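Side-chain contacts in putative heme binding protein (Tannerella forsythia, PDB 6EU8), which probably binds heme as a member of the HmuY-like family, here crystallised in the heme-free state: residues A[27-30]-A[31-34]; A[36-39]-A[40-43]; A[98-101]-A[102-106]; A[177-180]-A[181-185]. All blocks are in the same frame, centred on the assembly; numbering follows the deposited sequence.

Contact 1: residues A[27-30]-A[31-34]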
# COMPACT_ATOMS: atom_id res chain seq x y z
N TYR A 27 5.78 5.92 -2.29
CA TYR A 27 4.94 6.91 -1.59
C TYR A 27 4.21 7.77 -2.64
O TYR A 27 4.84 8.23 -3.59
CB TYR A 27 5.83 7.78 -0.65
CG TYR A 27 6.59 6.94 0.38
CD1 TYR A 27 7.85 6.39 0.09
CD2 TYR A 27 6.03 6.64 1.61
CE1 TYR A 27 8.52 5.59 1.02
CE2 TYR A 27 6.69 5.82 2.54
CZ TYR A 27 7.94 5.31 2.24
OH TYR A 27 8.62 4.49 3.16
N VAL A 28 2.89 7.93 -2.49
CA VAL A 28 2.02 8.53 -3.53
C VAL A 28 1.25 9.74 -2.99
O VAL A 28 0.53 9.64 -2.00
CB VAL A 28 0.97 7.51 -4.07
CG1 VAL A 28 0.13 8.09 -5.23
CG2 VAL A 28 1.64 6.20 -4.50
N ASN A 29 1.42 10.89 -3.68
CA ASN A 29 0.63 12.11 -3.44
C ASN A 29 -0.55 12.13 -4.42
O ASN A 29 -0.35 12.26 -5.63
CB ASN A 29 1.52 13.34 -3.68
CG ASN A 29 0.87 14.63 -3.23
OD1 ASN A 29 -0.30 14.88 -3.53
ND2 ASN A 29 1.62 15.46 -2.51
N LEU A 30 -1.75 11.93 -3.89
CA LEU A 30 -2.98 11.90 -4.69
C LEU A 30 -3.44 13.28 -5.15
O LEU A 30 -4.18 13.38 -6.14
CB LEU A 30 -4.08 11.20 -3.92
CG LEU A 30 -3.81 9.75 -3.52
CD1 LEU A 30 -4.83 9.27 -2.50
CD2 LEU A 30 -3.78 8.86 -4.76
N GLU A 31 -3.00 14.33 -4.45
CA GLU A 31 -3.38 15.71 -4.82
C GLU A 31 -2.60 16.12 -6.07
O GLU A 31 -3.18 16.62 -7.02
CB GLU A 31 -3.17 16.70 -3.65
CG GLU A 31 -3.64 18.13 -3.97
CD GLU A 31 -3.80 19.05 -2.76
OE1 GLU A 31 -3.41 18.71 -1.63
OE2 GLU A 31 -4.35 20.15 -2.96
N THR A 32 -1.29 15.90 -6.05
CA THR A 32 -0.38 16.32 -7.12
C THR A 32 -0.01 15.25 -8.15
O THR A 32 0.48 15.57 -9.23
CB THR A 32 0.96 16.81 -6.54
OG1 THR A 32 1.64 15.73 -5.88
CG2 THR A 32 0.74 17.96 -5.56
N GLY A 33 -0.19 13.98 -7.80
CA GLY A 33 0.28 12.87 -8.63
C GLY A 33 1.75 12.47 -8.51
O GLY A 33 2.18 11.53 -9.17
N GLN A 34 2.53 13.19 -7.70
CA GLN A 34 3.95 12.90 -7.52
C GLN A 34 4.11 11.57 -6.76
O GLN A 34 3.26 11.25 -5.91
CB GLN A 34 4.62 13.96 -6.66
CG GLN A 34 4.66 15.39 -7.18
CD GLN A 34 4.94 16.38 -6.05
OE1 GLN A 34 4.14 16.52 -5.11
NE2 GLN A 34 6.09 17.05 -6.11
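Asn29 reaches over the residues that follow it, Glu31 and Thr32, in the tight hairpin loop that joins strand 24-28 to strand 35-39, the two running antiparallel in a four-stranded sheet. Its CB lies 3.3 Å from Thr32 OG1, and CG comes closer still to the same oxygen. With CG anti to the backbone N (chi1 -170°), the amide swings over the turn, and Asn29 OD1 accepts from Thr32 N at 2.9 Å along a nearly straight N-H. That donor stands above the carbonyl plane, 51° out of it; Glu31 N adds a weak second bond to the same oxygen. The other branch, ND2, is spoken for by the backbone of Lys68, which fixes the rotation of the amide. Backbone bonds close the loop: Asn29 N donates to Gln34 O, and Gly33 N weakly to Asn29 O. Gly33 has positive phi, at which a CB would jam against the preceding carbonyl. Leu30 packs on Phe189 and Phe193 of strand 184-194, and ties the loop to the larger sheet. Thr32 heads an ST turn, its OG1 accepting from Gln34 N at 3.2 Å and donating its proton to Gln34 OE1 at 2.7 Å.

Contact 2: residues A[36-39]-A[40-43]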
# COMPACT_ATOMS: atom_id res chain seq x y z
N GLU A 36 7.50 8.84 -5.05
CA GLU A 36 8.90 8.62 -4.65
C GLU A 36 9.06 7.19 -4.16
O GLU A 36 8.21 6.71 -3.39
CB GLU A 36 9.33 9.56 -3.52
CG GLU A 36 10.20 10.74 -3.92
CD GLU A 36 10.50 11.67 -2.75
OE1 GLU A 36 11.03 11.23 -1.70
OE2 GLU A 36 10.19 12.87 -2.86
N THR A 37 10.12 6.52 -4.61
CA THR A 37 10.39 5.15 -4.22
C THR A 37 11.65 5.11 -3.32
O THR A 37 12.70 5.64 -3.70
CB THR A 37 10.54 4.23 -5.44
OG1 THR A 37 9.33 4.27 -6.23
CG2 THR A 37 10.83 2.79 -5.05
N HIS A 38 11.55 4.48 -2.14
CA HIS A 38 12.70 4.35 -1.22
C HIS A 38 12.73 2.96 -0.60
O HIS A 38 11.68 2.37 -0.33
CB HIS A 38 12.62 5.32 -0.06
CG HIS A 38 12.63 6.77 -0.47
ND1 HIS A 38 13.80 7.47 -0.65
CD2 HIS A 38 11.62 7.62 -0.74
CE1 HIS A 38 13.51 8.71 -1.00
NE2 HIS A 38 12.19 8.83 -1.07
N ARG A 39 13.93 2.45 -0.35
CA ARG A 39 14.14 1.21 0.38
C ARG A 39 13.54 1.31 1.79
O ARG A 39 13.68 2.35 2.46
CB ARG A 39 15.66 0.91 0.48
CG ARG A 39 16.04 -0.37 1.21
CD ARG A 39 17.57 -0.53 1.25
NE ARG A 39 18.07 -1.69 1.98
CZ ARG A 39 18.11 -1.82 3.30
NH1 ARG A 39 17.66 -0.85 4.06
NH2 ARG A 39 18.59 -2.94 3.86
N ASP A 40 12.83 0.27 2.22
CA ASP A 40 12.27 0.19 3.59
C ASP A 40 13.29 0.60 4.64
O ASP A 40 14.46 0.19 4.55
CB ASP A 40 11.70 -1.23 3.82
CG ASP A 40 11.16 -1.44 5.22
OD1 ASP A 40 11.97 -1.65 6.14
OD2 ASP A 40 9.90 -1.40 5.39
N PHE A 41 12.86 1.43 5.62
CA PHE A 41 13.74 2.07 6.63
C PHE A 41 13.94 1.32 7.95
O PHE A 41 14.65 1.81 8.85
CB PHE A 41 13.23 3.53 6.95
CG PHE A 41 13.07 4.42 5.72
CD1 PHE A 41 14.16 4.74 4.93
CD2 PHE A 41 11.84 4.94 5.36
CE1 PHE A 41 14.03 5.57 3.82
CE2 PHE A 41 11.69 5.74 4.21
CZ PHE A 41 12.80 6.04 3.44
N SER A 42 13.37 0.11 8.10
CA SER A 42 13.48 -0.63 9.34
C SER A 42 14.81 -1.42 9.44
O SER A 42 15.52 -1.57 8.44
CB SER A 42 12.27 -1.55 9.50
OG SER A 42 12.31 -2.65 8.63
N GLU A 43 15.12 -1.92 10.63
CA GLU A 43 16.18 -2.91 10.76
C GLU A 43 15.64 -4.24 10.15
O GLU A 43 14.55 -4.66 10.50
CB GLU A 43 16.64 -3.11 12.21
CG GLU A 43 17.76 -4.12 12.33
CD GLU A 43 18.28 -4.24 13.74
OE1 GLU A 43 17.70 -5.01 14.55
OE2 GLU A 43 19.26 -3.49 14.03
O HOH W 1 16.47 0.09 6.52
O HOH W 2 17.89 -2.82 6.69
O HOH W 3 16.57 2.11 3.53
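Phe41 folds back against the end of strand 35-39, and its ring crosses that of His38 obliquely, the planes 41° apart. The ring tip does the touching: Phe41 CZ lies 3.6 Å from His38 CB. One face of the same ring takes Arg39 O, 3.4 Å above its plane and offset toward the rim. CG of Phe41 sits beside its backbone N (chi1 -55°), which carries the ring back along the chain toward both residues. The imidazole is held from its other end, where His38 NE2 donates in the ring plane at 2.7 Å to Glu36 OE1, which receives it on its anti lone pair. Here the chain leaves the edge of the four-stranded sheet for strand 44-48, and an Asx turn marks the exit: Asp40 OD1 accepts from Ser42 N, above the carboxylate plane, and from Ser42 OG on its syn lone pair at 2.7 Å. Trp44 NE1 also reaches Asp40 OD1, while Trp25 NE1 takes OD2. Arg39, extended from CG to NE, meets three waters that bridge its guanidinium edge to Asp40 O and Ser42 O; one accepts from Arg39 NH2 at 2.9 Å, another weakly from NH1. Trp44 meets this guanidinium in a cation-pi contact.

Contact 3: residues A[98-101]-A[102-106]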
# COMPACT_ATOMS: atom_id res chain seq x y z
N GLY A 98 -20.32 12.08 -0.81
CA GLY A 98 -19.52 12.80 0.17
C GLY A 98 -18.58 11.89 0.93
O GLY A 98 -18.16 10.85 0.40
N LEU A 99 -18.26 12.28 2.16
CA LEU A 99 -17.45 11.48 3.05
C LEU A 99 -18.41 10.64 3.89
O LEU A 99 -19.10 11.18 4.76
CB LEU A 99 -16.60 12.37 3.95
CG LEU A 99 -15.69 11.73 5.00
CD1 LEU A 99 -14.68 10.78 4.36
CD2 LEU A 99 -14.98 12.83 5.76
N PRO A 100 -18.48 9.32 3.64
CA PRO A 100 -19.45 8.56 4.41
C PRO A 100 -19.05 8.40 5.86
O PRO A 100 -17.86 8.42 6.19
CB PRO A 100 -19.47 7.18 3.72
CG PRO A 100 -18.64 7.31 2.50
CD PRO A 100 -17.69 8.44 2.76
N ALA A 101 -20.06 8.24 6.71
CA ALA A 101 -19.84 7.81 8.07
C ALA A 101 -19.53 6.33 8.04
O ALA A 101 -19.87 5.64 7.08
CB ALA A 101 -21.08 8.07 8.91
N GLY A 102 -18.88 5.85 9.10
CA GLY A 102 -18.45 4.45 9.19
C GLY A 102 -17.38 4.21 10.23
O GLY A 102 -16.93 5.14 10.92
N ASP A 103 -16.96 2.95 10.33
CA ASP A 103 -15.96 2.50 11.30
C ASP A 103 -14.57 2.45 10.63
O ASP A 103 -14.07 1.38 10.25
CB ASP A 103 -16.36 1.12 11.84
CG ASP A 103 -15.45 0.64 12.97
OD1 ASP A 103 -14.78 1.46 13.63
OD2 ASP A 103 -15.41 -0.59 13.19
N TYR A 104 -13.94 3.62 10.55
CA TYR A 104 -12.64 3.79 9.90
C TYR A 104 -11.53 3.15 10.73
O TYR A 104 -11.52 3.26 11.96
CB TYR A 104 -12.37 5.28 9.66
CG TYR A 104 -13.21 5.86 8.54
CD1 TYR A 104 -14.53 6.34 8.78
CD2 TYR A 104 -12.71 5.98 7.26
CE1 TYR A 104 -15.29 6.86 7.75
CE2 TYR A 104 -13.47 6.50 6.23
CZ TYR A 104 -14.76 6.95 6.48
OH TYR A 104 -15.50 7.47 5.43
N LYS A 105 -10.60 2.45 10.06
CA LYS A 105 -9.47 1.82 10.70
C LYS A 105 -8.11 2.44 10.33
O LYS A 105 -7.81 2.65 9.13
CB LYS A 105 -9.42 0.33 10.34
CG LYS A 105 -10.66 -0.47 10.66
CD LYS A 105 -10.99 -0.35 12.14
CE LYS A 105 -11.98 -1.41 12.58
NZ LYS A 105 -12.03 -1.43 14.06
N LYS A 106 -7.32 2.74 11.35
CA LYS A 106 -5.95 3.25 11.19
C LYS A 106 -4.97 2.09 10.87
O LYS A 106 -5.31 0.92 11.01
CB LYS A 106 -5.48 3.96 12.47
CG LYS A 106 -6.23 5.26 12.79
CD LYS A 106 -6.03 5.67 14.24
CE LYS A 106 -7.07 6.71 14.67
NZ LYS A 106 -6.98 7.95 13.84
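Tyr104 and Pro100 make a surface contact within a loop, where the chain coming from strand 84-87 turns into strand 105-111, and one side-chain-to-backbone hydrogen bond spans it. Tyr104 OH donates to Pro100 O at 2.7 Å. The carbonyl oxygen lies near the plane of the phenol ring, at its edge, and the hydroxyl in turn stands tilted 26° from the carbonyl plane. The bond links residues four apart in the chain, the long phenol side chain reaching back across the open span 101-103. Around the hydroxyl the apolar groups are close: Leu99 CD1 and Pro100 CD each approach Tyr104 OH to 3.6 Å. The pyrrolidine crosses the phenol at about a right angle, whereas the leucine comes in obliquely. Leu99 has CG anti to its backbone nitrogen (chi1 179°), which brings the CD1 branch to the hydroxyl end of the phenol.

This loop leads into strand 105-111 of the large antiparallel sheet, which pairs with strand 84-87, and the latter with strand 160-163. Val161 of that third strand is touched by Leu99, Pro100 and Tyr104 alike, which packs the loop against the sheet; Lys163 adds a cation-pi contact to the Tyr104 ring. Between Pro100 and Tyr104, Gly102 is almost fully extended (phi 162°), and a CB there would collide with Ala101 O. Beyond it, Asp103 and Lys105, two residues apart, form a salt bridge at the surface, Lys105 NZ standing 3.6 Å from Asp103 OD2.

Contact 4: residues A[177-180]-A[181-185]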
# COMPACT_ATOMS: atom_id res chain seq x y z
N ALA A 177 -3.68 -5.66 -10.62
CA ALA A 177 -2.53 -6.08 -9.79
C ALA A 177 -1.36 -6.64 -10.59
O ALA A 177 -0.30 -6.96 -10.01
CB ALA A 177 -2.97 -7.10 -8.78
N THR A 178 -1.55 -6.77 -11.91
CA THR A 178 -0.51 -7.18 -12.82
C THR A 178 -0.47 -6.24 -14.03
O THR A 178 -1.47 -5.59 -14.33
CB THR A 178 -0.75 -8.62 -13.36
OG1 THR A 178 -1.90 -8.64 -14.23
CG2 THR A 178 -1.03 -9.61 -12.25
N ASN A 179 0.64 -6.22 -14.73
CA ASN A 179 0.78 -5.51 -16.02
C ASN A 179 0.23 -6.40 -17.17
O ASN A 179 -0.35 -7.45 -16.92
CB ASN A 179 2.23 -5.04 -16.25
CG ASN A 179 3.22 -6.19 -16.53
OD1 ASN A 179 2.85 -7.37 -16.56
ND2 ASN A 179 4.47 -5.84 -16.72
N ASP A 180 0.40 -5.96 -18.42
CA ASP A 180 -0.13 -6.71 -19.57
C ASP A 180 0.63 -8.02 -19.88
O ASP A 180 0.15 -8.85 -20.66
CB ASP A 180 -0.16 -5.81 -20.82
CG ASP A 180 -1.14 -4.64 -20.71
OD1 ASP A 180 -2.12 -4.70 -19.93
OD2 ASP A 180 -0.95 -3.64 -21.43
N LYS A 181 1.81 -8.22 -19.27
CA LYS A 181 2.51 -9.52 -19.29
C LYS A 181 2.24 -10.37 -18.04
O LYS A 181 2.95 -11.35 -17.78
CB LYS A 181 4.02 -9.30 -19.47
CG LYS A 181 4.42 -8.79 -20.86
CD LYS A 181 5.76 -9.35 -21.31
CE LYS A 181 6.94 -8.63 -20.67
NZ LYS A 181 7.30 -7.38 -21.41
N GLN A 182 1.23 -9.96 -17.26
CA GLN A 182 0.79 -10.68 -16.07
C GLN A 182 1.88 -10.77 -14.97
O GLN A 182 1.84 -11.67 -14.13
CB GLN A 182 0.17 -12.04 -16.45
CG GLN A 182 -1.17 -11.94 -17.20
CD GLN A 182 -1.07 -11.38 -18.62
OE1 GLN A 182 -1.77 -10.44 -18.98
NE2 GLN A 182 -0.20 -11.95 -19.41
N GLU A 183 2.80 -9.81 -14.95
CA GLU A 183 3.82 -9.72 -13.86
C GLU A 183 3.14 -9.10 -12.62
O GLU A 183 2.59 -8.00 -12.71
CB GLU A 183 5.04 -8.89 -14.26
CG GLU A 183 6.10 -8.85 -13.16
CD GLU A 183 7.30 -7.96 -13.44
OE1 GLU A 183 7.23 -7.06 -14.30
OE2 GLU A 183 8.29 -8.11 -12.71
N LYS A 184 3.15 -9.83 -11.50
CA LYS A 184 2.53 -9.34 -10.24
C LYS A 184 3.28 -8.16 -9.65
O LYS A 184 4.51 -8.12 -9.64
CB LYS A 184 2.43 -10.45 -9.19
CG LYS A 184 1.56 -11.62 -9.55
CD LYS A 184 1.38 -12.57 -8.38
CE LYS A 184 0.56 -13.78 -8.81
NZ LYS A 184 0.19 -14.70 -7.71
N GLY A 185 2.54 -7.19 -9.08
CA GLY A 185 3.13 -6.04 -8.37
C GLY A 185 3.03 -4.70 -9.08
O GLY A 185 3.51 -3.68 -8.55
O HOH W 4 6.80 -7.53 -17.17
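The chain reverses through a type I beta turn from Asn179 to Gln182, in the beta hairpin that links strand 169-178 to strand 184-194. Thr178 and Lys184 form an antiparallel non-hydrogen-bonded pair, and their side chains lie on the same face of the sheet, Thr178 CG2 4.2 Å from Lys184 CG. Gly185 N donates to Ala177 O at 3.0 Å, the Asn179 N to Glu183 O bond is weak, and Gln182 N to Asn179 O closes the turn.

Asn179 carries the side-chain part of the contact. Its CG sits between the backbone N and the carbonyl carbon (chi1 71°), which folds the amide over the turn. There Asn179 OD1 accepts from Glu183 N at 2.9 Å, the donor standing 37° above the carbonyl plane, and more weakly from Lys181 N. One oxygen thus gathers one N-H from within the turn (Lys181) and one from just beyond it (Glu183). The Glu183 side chain crosses the amide obliquely, its carboxylate plane 57° from that of the amide; its CB packs 3.5 Å from Asn179 OD1, and Glu183 OE1 is also taken by His186 NE2.

Next to Asn179 on the same arm, Thr178 CA meets Glu183 O in a CA-H...O contact at 3.2 Å. Lys184 NZ leaves the hairpin for Asn147 and a bound malonate ion, probably from the crystallisation liquor. A water joins the two polar tips, accepting from Asn179 ND2 and donating to Glu183 OE1, 2.9 Å from each.

Overall arrangement
Contacts 1 and 2 follow one another along the chain and meet in the four-stranded sheet, where strands 24-28 and 35-39 are neighbours. Their centres lie about 17 Å apart, yet Tyr27 of contact 1 touches contact 2 directly: its N lies 2.8 Å from Glu36 O, a probable hydrogen bond, and its OH packs 3.5 Å from Phe41 CE2. Contacts 3 and 4 both belong to the large antiparallel sheet but sit on opposite sides of the chain's centre, their centres about 31 Å apart. Contact 4 comes within about 10 Å of contact 2, nearest atoms, without touching it. The structure is heme-free; the malonate beside Lys184 lies at contact 4.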